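Local atomic coordinates of sulfotransferase (Alicyclobacillus acidocaldarius subsp. acidocaldarius, PDB entry 3RNL), a protein that probably transfers sulfo groups to acceptor molecules and binds magnesium ions. Residues D176-G179 with R180-K184; P97-A100 with Q101-Y104. One frame throughout, in Å; residues are numbered along the deposited sequence.

Overall arrangement
Both interactions are local contacts in the parallel-sheet alpha/beta fold of the P-loop NTPase clan, and their centres lie about 12 Å apart. Interaction 1 is a surface turn. It carries the chain from helix 167-178 into the outermost strand 183-187. Interaction 2 is partly buried and holds the first turns of helix 99-106. Its chemistry is mostly main-chain helix bonds with an arginine laid back over the start. Interaction 1 instead relies on a glycine turn and a glutamine amide, with a magnesium ion bound to the helix end beside it. The two meet where helix 167-178 packs on helix 99-106: Val177 CG1 lies 3.4 Å from Tyr104 CB, and Phe178 CE2 lies 3.4 Å from Ala100 O.

Interaction 1. Residues D176-G179 with R180-K184; sequences DVFG and REQVK. With MG (magnesium ion), chain C.
Phe178, Gly179 and Gln182 carry this helix-to-strand turn of the parallel alpha/beta sandwich. Helix 167-178 ends at Phe178, a short 3-10 turn follows, and strand 183-187 begins. Gly179 makes the break. Its phi is positive (82°), and any side chain at these backbone angles would be jammed against the carbonyl oxygen of Phe178. Glycine is therefore the natural residue here.

The amide Gln182 N donates to Gly179 O at 3.1 Å and closes the turn. The donor stands well above the carbonyl plane rather than on a lone pair. The side chain of Gln182 then runs back beside the end of the helix. Its CG is anti to the carbonyl carbon (chi1 -70°), and the chain is extended beyond it. The two side chains, Gln182 and Phe178, cross at about a right angle, which brings the amide to the ring edge. Gln182 NE2 lies there in the ring plane, 3.7 Å from Phe178 CD1. The amide and ring planes are turned 67° apart. The same NE2 is bonded to Ala110 O and Pro108 O, which fix the amide. Water 1 lies between Phe178 O and Gln182 OE1, within hydrogen-bonding reach of both. The Phe178 ring itself packs on Met103 and Ile112.

Three residues before Gly179, a magnesium ion is held by the main-chain oxygen Asp176 O at 2.3 Å and by waters 2, 3, 4 and 5. Asp176 OD2 instead pairs with Lys172. On the strand side, Val183 CG2 rests 4.0 Å from Phe178 CB and 3.5 Å from Gly179 O.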
ATOM      1  N   ASP A 176       5.187  -8.848 -12.881  1.00  9.99           N
ATOM      2  CA  ASP A 176       6.166  -8.970 -13.960  1.00 11.01           C
ATOM      3  C   ASP A 176       7.587  -8.978 -13.398  1.00 11.90           C
ATOM      4  O   ASP A 176       8.424  -9.786 -13.780  1.00 10.30           O
ATOM      5  CB  ASP A 176       6.059  -7.806 -14.953  1.00 10.12           C
ATOM      6  CG  ASP A 176       4.815  -7.879 -15.817  1.00 15.85           C
ATOM      7  OD1 ASP A 176       4.169  -8.958 -15.872  1.00 16.90           O
ATOM      8  OD2 ASP A 176       4.497  -6.856 -16.466  1.00 17.65           O
ATOM      9  N   VAL A 177       7.884  -8.054 -12.506  1.00  8.53           N
ATOM     10  CA  VAL A 177       9.270  -7.931 -12.028  1.00  8.57           C
ATOM     11  C   VAL A 177       9.682  -9.085 -11.099  1.00 10.74           C
ATOM     12  O   VAL A 177      10.770  -9.679 -11.255  1.00  9.00           O
ATOM     13  CB  VAL A 177       9.470  -6.567 -11.313  1.00  9.44           C
ATOM     14  CG1 VAL A 177      10.824  -6.513 -10.596  1.00  9.82           C
ATOM     15  CG2 VAL A 177       9.343  -5.417 -12.323  1.00 10.40           C
ATOM     16  N   PHE A 178       8.851  -9.354 -10.092  1.00 10.23           N
ATOM     17  CA  PHE A 178       9.202 -10.353  -9.087  1.00  9.86           C
ATOM     18  C   PHE A 178       8.734 -11.773  -9.362  1.00 14.83           C
ATOM     19  O   PHE A 178       9.328 -12.724  -8.854  1.00 13.16           O
ATOM     20  CB  PHE A 178       8.690  -9.892  -7.707  1.00  8.52           C
ATOM     21  CG  PHE A 178       9.498  -8.774  -7.138  1.00 11.34           C
ATOM     22  CD1 PHE A 178      10.679  -9.053  -6.475  1.00 12.77           C
ATOM     23  CD2 PHE A 178       9.124  -7.445  -7.324  1.00  9.98           C
ATOM     24  CE1 PHE A 178      11.469  -8.019  -5.959  1.00 12.31           C
ATOM     25  CE2 PHE A 178       9.915  -6.413  -6.818  1.00 11.63           C
ATOM     26  CZ  PHE A 178      11.094  -6.706  -6.141  1.00 11.59           C
ATOM     27  N   GLY A 179       7.756 -11.932 -10.244  1.00 13.32           N
ATOM     28  CA  GLY A 179       7.176 -13.249 -10.474  1.00 15.83           C
ATOM     29  C   GLY A 179       6.124 -13.602  -9.434  1.00 15.49           C
ATOM     30  O   GLY A 179       6.159 -13.122  -8.309  1.00 13.00           O
ATOM     31  N   ARG A 180       5.191 -14.472  -9.800  0.65 15.70           N
ATOM     32  CA  ARG A 180       4.093 -14.824  -8.899  0.65 13.47           C
ATOM     33  C   ARG A 180       4.565 -15.518  -7.614  0.65 14.65           C
ATOM     34  O   ARG A 180       3.932 -15.400  -6.567  0.65 18.02           O
ATOM     35  CB  ARG A 180       3.072 -15.693  -9.638  0.65 21.44           C
ATOM     36  CG  ARG A 180       1.684 -15.702  -9.018  0.65 32.48           C
ATOM     37  CD  ARG A 180       0.639 -16.210 -10.017  0.65 33.28           C
ATOM     38  NE  ARG A 180       0.507 -15.328 -11.178  0.65 30.70           N
ATOM     39  CZ  ARG A 180      -0.428 -14.389 -11.303  0.65 20.09           C
ATOM     40  NH1 ARG A 180      -1.319 -14.211 -10.337  0.65 15.43           N
ATOM     41  NH2 ARG A 180      -0.475 -13.635 -12.396  0.65 20.85           N
ATOM     42  N   GLU A 181       5.681 -16.233  -7.690  1.00 14.81           N
ATOM     43  CA  GLU A 181       6.225 -16.895  -6.503  1.00 15.28           C
ATOM     44  C   GLU A 181       6.547 -15.911  -5.362  1.00 16.94           C
ATOM     45  O   GLU A 181       6.497 -16.259  -4.173  1.00 15.05           O
ATOM     46  CB  GLU A 181       7.479 -17.687  -6.899  1.00 19.21           C
ATOM     47  CG  GLU A 181       8.094 -18.496  -5.777  1.00 38.15           C
ATOM     48  CD  GLU A 181       7.304 -19.745  -5.465  1.00 61.77           C
ATOM     49  OE1 GLU A 181       6.968 -20.496  -6.409  1.00 68.96           O
ATOM     50  OE2 GLU A 181       7.015 -19.971  -4.272  1.00 70.06           O
ATOM     51  N   GLN A 182       6.950 -14.698  -5.733  1.00 11.62           N
ATOM     52  CA  GLN A 182       7.403 -13.699  -4.770  1.00  9.34           C
ATOM     53  C   GLN A 182       6.393 -12.619  -4.366  1.00 11.17           C
ATOM     54  O   GLN A 182       6.768 -11.624  -3.730  1.00 11.27           O
ATOM     55  CB  GLN A 182       8.743 -13.096  -5.211  1.00 10.48           C
ATOM     56  CG  GLN A 182       9.877 -14.128  -5.089  1.00 12.26           C
ATOM     57  CD  GLN A 182      11.161 -13.688  -5.757  1.00 16.11           C
ATOM     58  OE1 GLN A 182      11.721 -14.417  -6.565  1.00 16.48           O
ATOM     59  NE2 GLN A 182      11.639 -12.498  -5.414  1.00 12.69           N
ATOM     60  N   VAL A 183       5.153 -12.752  -4.830  1.00  8.71           N
ATOM     61  CA  VAL A 183       4.138 -11.734  -4.553  1.00  9.91           C
ATOM     62  C   VAL A 183       2.897 -12.379  -3.942  1.00 10.79           C
ATOM     63  O   VAL A 183       2.453 -13.435  -4.396  1.00 15.06           O
ATOM     64  CB  VAL A 183       3.714 -11.032  -5.857  1.00 11.24           C
ATOM     65  CG1 VAL A 183       2.633  -9.959  -5.556  1.00  8.73           C
ATOM     66  CG2 VAL A 183       4.933 -10.412  -6.536  1.00 10.82           C
ATOM     67  N   LYS A 184       2.344 -11.755  -2.905  1.00  9.61           N
ATOM     68  CA  LYS A 184       1.091 -12.230  -2.327  1.00 10.46           C
ATOM     69  C   LYS A 184       0.136 -11.061  -2.237  1.00  8.90           C
ATOM     70  O   LYS A 184       0.492 -10.012  -1.702  1.00 10.13           O
ATOM     71  CB  LYS A 184       1.323 -12.821  -0.934  1.00 10.47           C
ATOM     72  CG  LYS A 184       0.029 -13.303  -0.264  1.00 13.43           C
ATOM     73  CD  LYS A 184       0.325 -13.984   1.060  1.00 20.57           C
ATOM     74  CE  LYS A 184      -0.959 -14.405   1.777  1.00 29.39           C
ATOM     75  NZ  LYS A 184      -1.638 -15.509   1.038  1.00 32.83           N
TER
HETATM   76 MG    MG C 312       8.843 -11.309 -15.492  1.00 47.03          MG
HETATM   77  O   HOH W   1      12.248 -13.373  -9.216  1.00 38.87           O
HETATM   78  O   HOH W   2       7.070 -11.635 -16.422  1.00 23.63           O
HETATM   79  O   HOH W   3      10.796 -10.405 -14.974  0.48 16.61           O
HETATM   80  O   HOH W   4       8.883  -9.231 -16.981  1.00 17.13           O
HETATM   81  O   HOH W   5       9.130 -12.953 -13.707  1.00 40.13           O

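Interaction 2. Residues P97-A100 with Q101-Y104; sequences PGTA and QRMY
Tyr104 N gives a 2.9 Å hydrogen bond to Ala100 O, the shortest of three main-chain bonds that build the start of helix 99-106. Met103 N donates to Thr99 O at 3.0 Å, nearly straight out from the carbonyl. Arg102 N donates to Gly98 O at 3.2 Å, in the carbonyl plane. Gln101 N donates to water 6. This water also donates to Pro97 O at 2.8 Å, which ties the first turn to the residues before it.

Arg102 folds back over this start. Its CG is anti to the carbonyl carbon (chi1 -63°), and the chain, extended from CG to NE, brings the guanidinium back to Gly98. Gly98 O lies 3.4 Å above the guanidinium plane, displaced toward its rim, in van der Waals contact and at a poor angle for a hydrogen bond from Arg102 NH1. Arg102 NH1 is 3.3 Å from Gly98 C. A CB at Gly98 would clash with Arg102 NH2 as placed. Asp49 OD1 forms a salt bridge with Arg102 NH2, and Arg102 NH1 also bonds Phe45 O. A leucine in place of Arg102 would probably uncover the Gly98 peptide and leave the Asp49 carboxylate without its charged mate.

In the conformer given for Met103, a selenomethionine, Thr99 and Met103 lie side by side. Thr99 OG1 turns to Tyr96 O and Ser46 OG. Asp49 OD2 accepts from Gly98 N, so one carboxylate holds both Gly98 N and the Arg102 guanidinium, and a single charge fixes the loop residue and the helix side chain together.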
ATOM      1  N   PRO A  97       5.637   3.824 -10.505  1.00 11.00           N
ATOM      2  CA  PRO A  97       5.808   2.744 -11.489  1.00 12.53           C
ATOM      3  C   PRO A  97       7.215   2.173 -11.609  1.00 11.93           C
ATOM      4  O   PRO A  97       7.349   1.083 -12.153  1.00 13.05           O
ATOM      5  CB  PRO A  97       5.359   3.393 -12.805  1.00 14.05           C
ATOM      6  CG  PRO A  97       5.686   4.833 -12.611  1.00 14.50           C
ATOM      7  CD  PRO A  97       5.377   5.120 -11.154  1.00 13.30           C
ATOM      8  N   GLY A  98       8.234   2.880 -11.126  1.00 10.17           N
ATOM      9  CA  GLY A  98       9.590   2.375 -11.232  1.00 14.18           C
ATOM     10  C   GLY A  98      10.056   1.641  -9.985  1.00 11.30           C
ATOM     11  O   GLY A  98      11.175   1.103  -9.944  1.00 10.99           O
ATOM     12  N   THR A  99       9.187   1.586  -8.979  1.00  7.94           N
ATOM     13  CA  THR A  99       9.572   1.077  -7.666  1.00  8.54           C
ATOM     14  C   THR A  99       9.973  -0.396  -7.684  1.00  9.06           C
ATOM     15  O   THR A  99      11.025  -0.768  -7.145  1.00  8.45           O
ATOM     16  CB  THR A  99       8.434   1.298  -6.639  1.00  9.66           C
ATOM     17  OG1 THR A  99       8.040   2.683  -6.668  1.00 11.11           O
ATOM     18  CG2 THR A  99       8.901   0.939  -5.226  1.00  9.72           C
ATOM     19  N   ALA A 100       9.131  -1.231  -8.292  1.00  7.72           N
ATOM     20  CA  ALA A 100       9.375  -2.670  -8.291  1.00  8.85           C
ATOM     21  C   ALA A 100      10.756  -2.975  -8.859  1.00 11.85           C
ATOM     22  O   ALA A 100      11.494  -3.768  -8.288  1.00  7.90           O
ATOM     23  CB  ALA A 100       8.299  -3.409  -9.104  1.00  6.62           C
ATOM     24  N   GLN A 101      11.092  -2.357  -9.985  1.00  8.93           N
ATOM     25  CA  GLN A 101      12.376  -2.648 -10.635  1.00  9.80           C
ATOM     26  C   GLN A 101      13.576  -2.186  -9.788  1.00 11.21           C
ATOM     27  O   GLN A 101      14.612  -2.865  -9.731  1.00 10.03           O
ATOM     28  CB  GLN A 101      12.431  -2.066 -12.062  1.00  8.03           C
ATOM     29  CG  GLN A 101      13.717  -2.480 -12.825  1.00  8.19           C
ATOM     30  CD  GLN A 101      13.755  -3.975 -13.128  1.00 10.85           C
ATOM     31  OE1 GLN A 101      12.867  -4.504 -13.787  1.00 13.92           O
ATOM     32  NE2 GLN A 101      14.787  -4.662 -12.637  1.00 12.74           N
ATOM     33  N   ARG A 102      13.453  -1.043  -9.109  1.00  9.45           N
ATOM     34  CA  ARG A 102      14.541  -0.600  -8.220  1.00  8.89           C
ATOM     35  C   ARG A 102      14.734  -1.550  -7.048  1.00 10.16           C
ATOM     36  O   ARG A 102      15.872  -1.834  -6.634  1.00 12.41           O
ATOM     37  CB  ARG A 102      14.282   0.806  -7.656  1.00 13.46           C
ATOM     38  CG  ARG A 102      14.234   1.869  -8.711  1.00 17.62           C
ATOM     39  CD  ARG A 102      14.000   3.298  -8.141  1.00 14.32           C
ATOM     40  NE  ARG A 102      13.593   4.097  -9.279  1.00 16.67           N
ATOM     41  CZ  ARG A 102      12.351   4.514  -9.503  1.00 14.95           C
ATOM     42  NH1 ARG A 102      11.383   4.318  -8.596  1.00 11.98           N
ATOM     43  NH2 ARG A 102      12.096   5.184 -10.616  1.00 17.50           N
HETATM   44  N   MSE A 103      13.628  -2.020  -6.474  0.53 10.81           N
HETATM   45  CA  MSE A 103      13.710  -3.007  -5.393  0.53  9.72           C
HETATM   46  C   MSE A 103      14.374  -4.274  -5.879  0.53 10.66           C
HETATM   47  O   MSE A 103      15.223  -4.848  -5.199  0.53 12.74           O
HETATM   48  CB  MSE A 103      12.320  -3.379  -4.881  0.53 12.43           C
HETATM   49  CG  MSE A 103      11.631  -2.310  -4.076  0.53  7.39           C
HETATM   50 SE   MSE A 103       9.776  -2.884  -3.779  0.53 19.53          SE
HETATM   51  CE  MSE A 103       9.353  -1.692  -2.310  0.53 10.46           C
ATOM     52  N   TYR A 104      13.955  -4.733  -7.052  1.00  9.35           N
ATOM     53  CA  TYR A 104      14.501  -5.970  -7.597  1.00  9.42           C
ATOM     54  C   TYR A 104      15.995  -5.858  -7.870  1.00 10.01           C
ATOM     55  O   TYR A 104      16.787  -6.815  -7.681  1.00 10.55           O
ATOM     56  CB  TYR A 104      13.749  -6.326  -8.892  1.00 10.78           C
ATOM     57  CG  TYR A 104      14.202  -7.639  -9.486  1.00 10.11           C
ATOM     58  CD1 TYR A 104      13.586  -8.835  -9.127  1.00 12.20           C
ATOM     59  CD2 TYR A 104      15.259  -7.680 -10.400  1.00 10.77           C
ATOM     60  CE1 TYR A 104      14.008 -10.036  -9.660  1.00 16.52           C
ATOM     61  CE2 TYR A 104      15.679  -8.870 -10.934  1.00 13.31           C
ATOM     62  CZ  TYR A 104      15.054 -10.047 -10.555  1.00 17.64           C
ATOM     63  OH  TYR A 104      15.455 -11.242 -11.100  1.00 19.87           O
TER
HETATM   64  O   HOH W   6       9.046  -1.078 -11.599  1.00 10.44           O